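Local coordinates for exoribonuclease II, mitochondrial (Candida glabrata, PDB 6F3H), which degrades RNA from its 3' end as the RNB-family exoribonuclease component of the mitochondrial degradosome mtEXO, and binds magnesium, at residues E407-I412 / P699-P704; I613-L618 / L694-P699; P629-C634 / L706-Q711. The protein carries 1 engineered substitution. All coordinates share one frame; numbering follows the deposited sequence.

From the N terminus, the chain first meets a contact at 407-412, a loop running into strand 410-416. Contact 1 ties it to 699-704, just before and at the start of helix 703-716, and so closes a loop of 286 residues. Contact 2 is nested inside that loop. It joins 613-618, in helix 603-625, to the segment 694-699 and encloses 75 residues. The two contacts share Pro699. Contact 3 begins at 629-634, shortly after helix 603-625, and ends at 706-711 on helix 703-716, so it crosses both others. Together they join an edge strand, two helices and the loop into a small two-stranded antiparallel sheet (632-634 with 677-679) within the RNB domain, beside the bound RNA.

Contact 1: E407-I412 / P699-P704; sequences EINDGI and PMRRGP. Engineered in segment 407-412: Asn409 (natural residue Asp). With MG (magnesium ion), chain E; nucleotides of chain C.
Oxygen OP2 of C6 of the RNA (chain C) takes two hydrogen bonds from Arg701, beside Asn409. NE of Arg701 donates to C6 OP2 at 2.6 Å, and NH2 of Arg701 donates to the same oxygen at 2.9 Å. The oxygen sits at the edge of the guanidinium, in its plane. NH2 also makes a weak bond to OP2 of A5, so this edge links two successive phosphates. C5 of the C6 base lies over one face of the guanidinium, offset toward the rim. The Arg701 chain is extended from CG to NE (chi2 174°), which carries the guanidinium to the phosphate. NH1 of Arg702 also bonds A5 OP2, at 3.3 Å.

Asn409 is an engineered replacement of aspartate. Its backbone N donates to C6 OP1 at 2.9 Å, and its ND2 adds a weak bond to that oxygen. Its OD1 accepts a hydrogen bond from Met700 N at 3.0 Å, with the donor tilted 22° from the carbonyl plane. One amide thus joins RNA and loop. Glu407 CG packs obliquely against CE of Met700, a selenomethionine, at 4.1 Å, while Glu407 OE1 is held by Thr460. The backbone N and O of Glu407 both bond O3' of C6, consistent with C6 being the 3'-terminal nucleotide in the site. Asp410 OD1 binds the magnesium ion at 2.3 Å, and Asp401 is a second carboxylate ligand.

Strand 410-416 is an outer strand of its sheet, next to strand 421-429. Val608 and Met612 of helix 603-625 touch Asp410. On the other segment, Arg702 is the N-cap residue of helix 703-716 and forms a salt bridge with Asp705.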
# COMPACT_ATOMS: atom_id res chain seq x y z
N GLU A 407 -12.02 -9.17 -11.57
CA GLU A 407 -13.22 -8.46 -11.18
C GLU A 407 -13.48 -7.38 -12.21
O GLU A 407 -12.60 -6.58 -12.52
CB GLU A 407 -13.10 -7.83 -9.80
CG GLU A 407 -12.90 -8.80 -8.65
CD GLU A 407 -11.57 -8.62 -7.94
OE1 GLU A 407 -11.56 -8.68 -6.68
OE2 GLU A 407 -10.55 -8.40 -8.62
N ILE A 408 -14.70 -7.37 -12.74
CA ILE A 408 -15.14 -6.35 -13.67
C ILE A 408 -16.02 -5.40 -12.87
O ILE A 408 -17.16 -5.75 -12.56
CB ILE A 408 -15.89 -6.96 -14.86
CG1 ILE A 408 -15.29 -8.31 -15.22
CG2 ILE A 408 -15.85 -6.04 -16.06
CD1 ILE A 408 -13.81 -8.25 -15.60
N ASN A 409 -15.51 -4.19 -12.58
CA ASN A 409 -16.18 -3.23 -11.72
C ASN A 409 -16.88 -2.13 -12.50
O ASN A 409 -17.74 -1.44 -11.94
CB ASN A 409 -15.16 -2.51 -10.78
CG ASN A 409 -14.65 -3.37 -9.62
OD1 ASN A 409 -15.34 -3.54 -8.61
ND2 ASN A 409 -13.42 -3.83 -9.73
N ASP A 410 -16.58 -1.98 -13.79
CA ASP A 410 -16.86 -0.78 -14.56
C ASP A 410 -17.42 -1.08 -15.95
O ASP A 410 -16.97 -2.00 -16.63
CB ASP A 410 -15.56 0.00 -14.72
CG ASP A 410 -14.46 -0.83 -15.42
OD1 ASP A 410 -14.48 -2.07 -15.30
OD2 ASP A 410 -13.50 -0.27 -16.01
N GLY A 411 -18.36 -0.25 -16.40
CA GLY A 411 -18.76 -0.22 -17.79
C GLY A 411 -19.11 1.20 -18.20
O GLY A 411 -19.48 2.02 -17.37
N ILE A 412 -19.01 1.47 -19.50
CA ILE A 412 -19.31 2.79 -20.05
C ILE A 412 -20.41 2.70 -21.10
O ILE A 412 -20.40 1.79 -21.94
CB ILE A 412 -18.06 3.44 -20.67
CG1 ILE A 412 -16.85 3.18 -19.80
CG2 ILE A 412 -18.27 4.91 -20.86
CD1 ILE A 412 -15.60 3.73 -20.41
N PRO A 699 -15.68 -0.99 -6.33
CA PRO A 699 -16.15 -1.46 -5.02
C PRO A 699 -15.85 -2.92 -4.70
O PRO A 699 -16.11 -3.33 -3.57
CB PRO A 699 -17.66 -1.21 -5.10
CG PRO A 699 -17.98 -1.28 -6.54
CD PRO A 699 -16.78 -0.76 -7.27
N MSE A 700 -15.33 -3.73 -5.62
CA MSE A 700 -15.08 -5.15 -5.30
C MSE A 700 -13.66 -5.45 -4.97
O MSE A 700 -13.29 -6.59 -4.71
CB MSE A 700 -15.42 -6.07 -6.45
CG MSE A 700 -16.86 -6.16 -6.84
SE MSE A 700 -17.00 -7.00 -8.62
CE MSE A 700 -16.99 -8.88 -8.13
N ARG A 701 -12.83 -4.42 -5.05
CA ARG A 701 -11.41 -4.60 -4.91
C ARG A 701 -10.77 -3.47 -4.13
O ARG A 701 -9.57 -3.51 -3.90
CB ARG A 701 -10.75 -4.72 -6.29
CG ARG A 701 -10.79 -3.45 -7.11
CD ARG A 701 -10.00 -3.61 -8.40
NE ARG A 701 -10.07 -2.42 -9.25
CZ ARG A 701 -9.21 -1.41 -9.20
NH1 ARG A 701 -8.21 -1.43 -8.34
NH2 ARG A 701 -9.35 -0.37 -10.00
N ARG A 702 -11.55 -2.47 -3.72
CA ARG A 702 -11.12 -1.40 -2.83
C ARG A 702 -12.20 -1.18 -1.78
O ARG A 702 -13.33 -0.84 -2.13
CB ARG A 702 -10.87 -0.10 -3.58
CG ARG A 702 -9.77 -0.14 -4.57
CD ARG A 702 -9.36 1.28 -4.87
NE ARG A 702 -10.39 1.93 -5.66
CZ ARG A 702 -10.19 2.48 -6.85
NH1 ARG A 702 -8.98 2.46 -7.39
NH2 ARG A 702 -11.20 3.07 -7.48
N GLY A 703 -11.84 -1.33 -0.50
CA GLY A 703 -12.71 -1.06 0.62
C GLY A 703 -13.24 0.36 0.70
O GLY A 703 -14.41 0.55 1.03
N PRO A 704 -12.41 1.38 0.42
CA PRO A 704 -12.98 2.74 0.34
C PRO A 704 -14.15 2.83 -0.62
O PRO A 704 -15.20 3.38 -0.27
CB PRO A 704 -11.81 3.59 -0.13
CG PRO A 704 -10.63 2.79 0.05
CD PRO A 704 -10.97 1.37 0.22
MG MG E . -12.66 -2.96 -16.33
P C C 6 -11.42 -2.89 -12.65
OP1 C C 6 -12.70 -3.54 -12.95
OP2 C C 6 -11.28 -1.95 -11.53
O5' C C 6 -10.42 -4.10 -12.50
C5' C C 6 -10.22 -4.98 -13.59
C4' C C 6 -9.05 -5.91 -13.36
O4' C C 6 -7.79 -5.19 -13.44
C3' C C 6 -8.96 -6.60 -12.02
O3' C C 6 -9.88 -7.66 -11.87
C2' C C 6 -7.53 -7.07 -12.03
O2' C C 6 -7.42 -8.11 -12.97
C1' C C 6 -6.83 -5.85 -12.64
N1 C C 6 -6.30 -4.94 -11.59
C2 C C 6 -5.03 -5.23 -11.04
O2 C C 6 -4.39 -6.19 -11.46
N3 C C 6 -4.45 -4.48 -10.08
C4 C C 6 -5.13 -3.45 -9.62
N4 C C 6 -4.51 -2.74 -8.67
C5 C C 6 -6.42 -3.11 -10.14
C6 C C 6 -6.98 -3.87 -11.10
P A C 5 -10.04 2.54 -11.80
OP1 A C 5 -11.50 2.63 -11.55
OP2 A C 5 -9.10 2.53 -10.64
O5' A C 5 -9.80 1.21 -12.62
C5' A C 5 -10.50 1.00 -13.82
C4' A C 5 -9.90 -0.09 -14.66
O4' A C 5 -8.56 0.28 -15.06
C3' A C 5 -9.73 -1.44 -13.98
O3' A C 5 -10.92 -2.19 -13.98
C2' A C 5 -8.63 -2.07 -14.80
O2' A C 5 -9.14 -2.53 -16.04
C1' A C 5 -7.74 -0.86 -15.06
N9 A C 5 -6.80 -0.70 -13.96
C8 A C 5 -6.90 0.06 -12.83
N7 A C 5 -5.88 -0.07 -12.01
C5 A C 5 -5.10 -1.00 -12.67
C6 A C 5 -3.86 -1.57 -12.35
N6 A C 5 -3.19 -1.28 -11.23
N1 A C 5 -3.36 -2.46 -13.24
C2 A C 5 -4.04 -2.74 -14.37
N3 A C 5 -5.21 -2.27 -14.79
C4 A C 5 -5.66 -1.40 -13.87
O HOH W 1 -12.72 -1.16 -17.10
O HOH W 2 -14.64 -2.89 -16.20

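Contact 2: I613-L618 / L694-P699; sequences ILTNKL and LTVTSP. With nucleotides of chain C.
In Asn616, CG stands anti to the carbonyl carbon (chi1 -72°), which directs the amide to the backbone of Val696 and Thr697. In Thr697, OG1 lies between the backbone N and the carbonyl carbon (chi1 57°), and CG2 takes the place anti to the carbonyl carbon. The hydroxyl therefore faces the RNA and ND2, while the methyl lies against the Asn616 amide.

The main bond runs from Val696 N to Asn616 OD1, at 2.7 Å. Its donor is tilted 35° from the carbonyl plane. The next amide, Thr697 N, gives OD1 a second, weak bond at 3.5 Å. OD1 is thus held by two successive N-H groups of the loop. At the other end of the amide, ND2 of Asn616 makes a weak bond to Thr697 OG1 at 3.4 Å, and it also bonds Tyr693 OH. These partners probably limit rotation of the amide. The side chains of Asn616 and Thr697 cross at about a right angle, and Thr697 CG2 also meets Thr615 CB at 4.1 Å.

One backbone bond adds to the join: Leu694 N donates to Asn616 O at 3.3 Å. Leu694 also packs on Cys619 and Phe623, farther along helix 603-625. Thr695 OG1 bonds Asp705 of helix 703-716.

OG1 of Thr697 donates to OP1 of A5 (RNA, chain C) at 2.5 Å. Asn616 probably helps, as a second-shell residue, to position the hydroxyl that contacts the phosphate. Because OG1 gives its proton to the phosphate, it can accept from ND2. The negative phosphate would probably polarise the hydroxyl and make OG1 a somewhat better acceptor for ND2.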
# COMPACT_ATOMS: atom_id res chain seq x y z
N ILE A 613 -11.54 8.68 -13.41
CA ILE A 613 -11.11 9.93 -12.78
C ILE A 613 -12.29 10.88 -12.65
O ILE A 613 -12.55 11.45 -11.58
CB ILE A 613 -9.99 10.56 -13.61
CG1 ILE A 613 -8.84 9.57 -13.77
CG2 ILE A 613 -9.60 11.91 -13.03
CD1 ILE A 613 -7.66 10.15 -14.45
N LEU A 614 -13.03 11.05 -13.73
CA LEU A 614 -14.09 12.03 -13.69
C LEU A 614 -15.21 11.58 -12.77
O LEU A 614 -15.65 12.34 -11.91
CB LEU A 614 -14.62 12.26 -15.09
CG LEU A 614 -15.85 13.15 -14.95
CD1 LEU A 614 -15.46 14.52 -14.36
CD2 LEU A 614 -16.54 13.28 -16.29
N THR A 615 -15.63 10.33 -12.91
CA THR A 615 -16.64 9.76 -12.03
C THR A 615 -16.27 9.94 -10.58
O THR A 615 -17.11 10.28 -9.74
CB THR A 615 -16.74 8.27 -12.29
OG1 THR A 615 -16.89 8.04 -13.69
CG2 THR A 615 -17.89 7.68 -11.52
N ASN A 616 -15.01 9.65 -10.25
CA ASN A 616 -14.59 9.74 -8.87
C ASN A 616 -14.55 11.19 -8.42
O ASN A 616 -14.92 11.49 -7.28
CB ASN A 616 -13.25 9.05 -8.72
CG ASN A 616 -13.37 7.56 -8.81
OD1 ASN A 616 -14.35 6.98 -8.33
ND2 ASN A 616 -12.39 6.92 -9.42
N LYS A 617 -14.15 12.11 -9.31
CA LYS A 617 -14.19 13.52 -8.95
C LYS A 617 -15.61 13.96 -8.63
O LYS A 617 -15.83 14.71 -7.68
CB LYS A 617 -13.64 14.40 -10.07
CG LYS A 617 -12.15 14.48 -10.15
CD LYS A 617 -11.75 15.62 -11.06
CE LYS A 617 -11.94 15.30 -12.55
NZ LYS A 617 -11.30 16.35 -13.41
N LEU A 618 -16.58 13.49 -9.40
CA LEU A 618 -17.94 13.99 -9.22
C LEU A 618 -18.57 13.48 -7.94
O LEU A 618 -19.30 14.23 -7.27
CB LEU A 618 -18.79 13.61 -10.42
CG LEU A 618 -18.43 14.47 -11.63
CD1 LEU A 618 -19.24 14.08 -12.85
CD2 LEU A 618 -18.58 15.96 -11.31
N LEU A 694 -13.04 10.98 -4.67
CA LEU A 694 -13.66 9.94 -3.86
C LEU A 694 -13.91 8.74 -4.75
O LEU A 694 -14.69 8.82 -5.70
CB LEU A 694 -14.96 10.44 -3.24
CG LEU A 694 -15.72 9.49 -2.31
CD1 LEU A 694 -16.06 10.20 -1.03
CD2 LEU A 694 -17.00 8.98 -2.94
N THR A 695 -13.25 7.62 -4.45
CA THR A 695 -13.20 6.50 -5.39
C THR A 695 -14.40 5.60 -5.19
O THR A 695 -14.64 5.10 -4.09
CB THR A 695 -11.90 5.70 -5.24
OG1 THR A 695 -11.86 5.10 -3.94
CG2 THR A 695 -10.69 6.59 -5.42
N VAL A 696 -15.14 5.36 -6.28
CA VAL A 696 -16.37 4.57 -6.26
C VAL A 696 -16.36 3.54 -7.39
O VAL A 696 -17.22 2.66 -7.45
CB VAL A 696 -17.58 5.50 -6.40
CG1 VAL A 696 -17.87 6.17 -5.09
CG2 VAL A 696 -17.26 6.51 -7.45
N THR A 697 -15.40 3.67 -8.29
CA THR A 697 -15.39 2.87 -9.50
C THR A 697 -14.99 1.42 -9.27
O THR A 697 -15.16 0.61 -10.19
CB THR A 697 -14.42 3.49 -10.47
OG1 THR A 697 -13.13 3.59 -9.86
CG2 THR A 697 -14.89 4.87 -10.82
N SER A 698 -14.44 1.06 -8.11
CA SER A 698 -13.94 -0.29 -7.89
C SER A 698 -14.38 -0.84 -6.54
O SER A 698 -13.56 -1.17 -5.69
CB SER A 698 -12.42 -0.31 -7.98
OG SER A 698 -12.03 0.59 -8.97
N PRO A 699 -15.68 -0.99 -6.33
CA PRO A 699 -16.15 -1.46 -5.02
C PRO A 699 -15.85 -2.92 -4.70
O PRO A 699 -16.11 -3.33 -3.57
CB PRO A 699 -17.66 -1.21 -5.10
CG PRO A 699 -17.98 -1.28 -6.54
CD PRO A 699 -16.78 -0.76 -7.27
P A C 5 -10.04 2.54 -11.80
OP1 A C 5 -11.50 2.63 -11.55
OP2 A C 5 -9.10 2.53 -10.64
O5' A C 5 -9.80 1.21 -12.62
C5' A C 5 -10.50 1.00 -13.82
C4' A C 5 -9.90 -0.09 -14.66
O4' A C 5 -8.56 0.28 -15.06
C3' A C 5 -9.73 -1.44 -13.98
O3' A C 5 -10.92 -2.19 -13.98
C2' A C 5 -8.63 -2.07 -14.80
O2' A C 5 -9.14 -2.53 -16.04
C1' A C 5 -7.74 -0.86 -15.06
N9 A C 5 -6.80 -0.70 -13.96
C8 A C 5 -6.90 0.06 -12.83
N7 A C 5 -5.88 -0.07 -12.01
C5 A C 5 -5.10 -1.00 -12.67
C6 A C 5 -3.86 -1.57 -12.35
N6 A C 5 -3.19 -1.28 -11.23
N1 A C 5 -3.36 -2.46 -13.24
C2 A C 5 -4.04 -2.74 -14.37
N3 A C 5 -5.21 -2.27 -14.79
C4 A C 5 -5.66 -1.40 -13.87

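Contact 3: P629-C634 / L706-Q711; sequences PGVYRC and LINHLQ. With nucleotides of chain C.
Asn708 meets the backbone of Val631 with both ends of its amide. Val631 N donates to Asn708 OD1 at 3.0 Å. The bond is nearly straight (168°) and lies in the carbonyl plane, on a lone pair. Asn708 ND2 returns a weak bond to Val631 O at 3.5 Å. The side chain thus pairs with the N-H and C=O of one residue, much as a neighbouring strand would. Its first torsion (chi1 -66°) swings the amide from the helix to the Val631 backbone.

Next to this pair, CG2 of Val631 touches CG2 of Ile707 at 4.0 Å, the two side chains crossing at about a right angle. Gln711, about a turn after Asn708, packs beside Pro629.

Farther out, Thr695 O is the stronger partner of Asn708 ND2 and helps to fix the amide. Helix 725-761 touches Pro629 through Leu728 and Val631 through Val732. Arg633 NH1 makes a weak bond to OP2 of U4 (RNA, chain C).

Strand 632-634 pairs antiparallel with 677-679. The contact anchors the loop leading into this two-stranded sheet on helix 703-716 of the RNB domain, with an arginine of that sheet facing the RNA.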
# COMPACT_ATOMS: atom_id res chain seq x y z
N PRO A 629 -20.75 11.21 4.75
CA PRO A 629 -19.43 10.72 5.12
C PRO A 629 -18.90 9.76 4.06
O PRO A 629 -19.54 8.75 3.74
CB PRO A 629 -19.69 9.99 6.44
CG PRO A 629 -20.96 10.54 6.94
CD PRO A 629 -21.77 10.85 5.74
N GLY A 630 -17.70 10.05 3.57
CA GLY A 630 -17.07 9.21 2.57
C GLY A 630 -15.58 9.12 2.79
O GLY A 630 -14.98 9.94 3.48
N VAL A 631 -14.98 8.12 2.15
CA VAL A 631 -13.55 7.89 2.18
C VAL A 631 -12.94 8.52 0.94
O VAL A 631 -13.09 8.01 -0.17
CB VAL A 631 -13.23 6.39 2.20
CG1 VAL A 631 -11.75 6.21 2.36
CG2 VAL A 631 -14.04 5.71 3.27
N TYR A 632 -12.19 9.59 1.14
CA TYR A 632 -11.59 10.29 0.02
C TYR A 632 -10.18 9.79 -0.18
O TYR A 632 -9.62 9.10 0.67
CB TYR A 632 -11.60 11.80 0.25
CG TYR A 632 -12.98 12.35 0.55
CD1 TYR A 632 -13.61 12.07 1.76
CD2 TYR A 632 -13.66 13.12 -0.38
CE1 TYR A 632 -14.87 12.55 2.04
CE2 TYR A 632 -14.95 13.61 -0.11
CZ TYR A 632 -15.55 13.32 1.10
OH TYR A 632 -16.82 13.79 1.42
N ARG A 633 -9.59 10.15 -1.31
CA ARG A 633 -8.20 9.87 -1.59
C ARG A 633 -7.56 11.21 -1.89
O ARG A 633 -8.00 11.91 -2.81
CB ARG A 633 -8.04 8.91 -2.76
CG ARG A 633 -6.64 8.98 -3.35
CD ARG A 633 -6.39 7.95 -4.44
NE ARG A 633 -7.13 6.73 -4.19
CZ ARG A 633 -7.28 5.77 -5.09
NH1 ARG A 633 -6.73 5.93 -6.30
NH2 ARG A 633 -7.98 4.68 -4.79
N CYS A 634 -6.51 11.56 -1.15
CA CYS A 634 -5.97 12.91 -1.13
C CYS A 634 -4.49 12.86 -1.45
O CYS A 634 -3.87 11.81 -1.43
CB CYS A 634 -6.18 13.60 0.22
SG CYS A 634 -7.75 13.19 0.97
N LEU A 706 -16.02 0.40 -1.66
CA LEU A 706 -17.09 -0.44 -1.16
C LEU A 706 -17.89 0.26 -0.07
O LEU A 706 -19.10 0.07 0.03
CB LEU A 706 -16.52 -1.75 -0.63
CG LEU A 706 -17.60 -2.65 -0.06
CD1 LEU A 706 -18.54 -3.10 -1.16
CD2 LEU A 706 -16.99 -3.86 0.60
N ILE A 707 -17.24 1.06 0.75
CA ILE A 707 -17.95 1.77 1.81
C ILE A 707 -18.74 2.95 1.26
O ILE A 707 -19.86 3.21 1.69
CB ILE A 707 -16.95 2.23 2.88
CG1 ILE A 707 -16.74 1.09 3.86
CG2 ILE A 707 -17.41 3.50 3.53
CD1 ILE A 707 -15.96 1.49 5.06
N ASN A 708 -18.15 3.68 0.31
CA ASN A 708 -18.87 4.74 -0.38
C ASN A 708 -20.17 4.21 -1.00
O ASN A 708 -21.17 4.94 -1.05
CB ASN A 708 -17.95 5.35 -1.45
CG ASN A 708 -16.74 6.09 -0.85
OD1 ASN A 708 -16.79 6.56 0.27
ND2 ASN A 708 -15.65 6.16 -1.60
N HIS A 709 -20.19 2.94 -1.43
CA HIS A 709 -21.40 2.37 -2.02
C HIS A 709 -22.50 2.15 -0.99
O HIS A 709 -23.67 2.45 -1.26
CB HIS A 709 -21.10 1.06 -2.72
CG HIS A 709 -20.61 1.23 -4.12
ND1 HIS A 709 -19.92 2.35 -4.52
CD2 HIS A 709 -20.68 0.41 -5.20
CE1 HIS A 709 -19.59 2.22 -5.80
NE2 HIS A 709 -20.04 1.06 -6.23
N LEU A 710 -22.15 1.61 0.18
CA LEU A 710 -23.16 1.39 1.21
C LEU A 710 -23.75 2.71 1.66
O LEU A 710 -24.94 2.78 1.99
CB LEU A 710 -22.57 0.68 2.40
CG LEU A 710 -21.95 -0.68 2.09
CD1 LEU A 710 -20.70 -0.90 2.97
CD2 LEU A 710 -22.93 -1.82 2.28
N GLN A 711 -22.95 3.76 1.66
CA GLN A 711 -23.53 5.06 1.96
C GLN A 711 -24.52 5.46 0.89
O GLN A 711 -25.55 6.07 1.19
CB GLN A 711 -22.43 6.10 2.10
CG GLN A 711 -21.50 5.86 3.28
CD GLN A 711 -22.18 6.05 4.62
OE1 GLN A 711 -22.03 7.10 5.25
NE2 GLN A 711 -22.97 5.06 5.05
P U C 4 -6.84 6.20 -9.85
OP1 U C 4 -8.17 6.46 -9.26
OP2 U C 4 -5.86 5.36 -9.14
O5' U C 4 -7.13 5.49 -11.22
C5' U C 4 -7.81 6.19 -12.23
C4' U C 4 -7.89 5.32 -13.42
O4' U C 4 -6.58 5.23 -14.03
C3' U C 4 -8.24 3.89 -13.12
O3' U C 4 -9.61 3.68 -12.84
C2' U C 4 -7.71 3.17 -14.35
O2' U C 4 -8.58 3.36 -15.46
C1' U C 4 -6.42 3.95 -14.61
N1 U C 4 -5.26 3.28 -13.98
C2 U C 4 -4.61 2.35 -14.77
O2 U C 4 -4.95 2.10 -15.91
N3 U C 4 -3.55 1.73 -14.18
C4 U C 4 -3.09 1.95 -12.90
O4 U C 4 -2.10 1.30 -12.52
C5 U C 4 -3.81 2.93 -12.14
C6 U C 4 -4.85 3.55 -12.69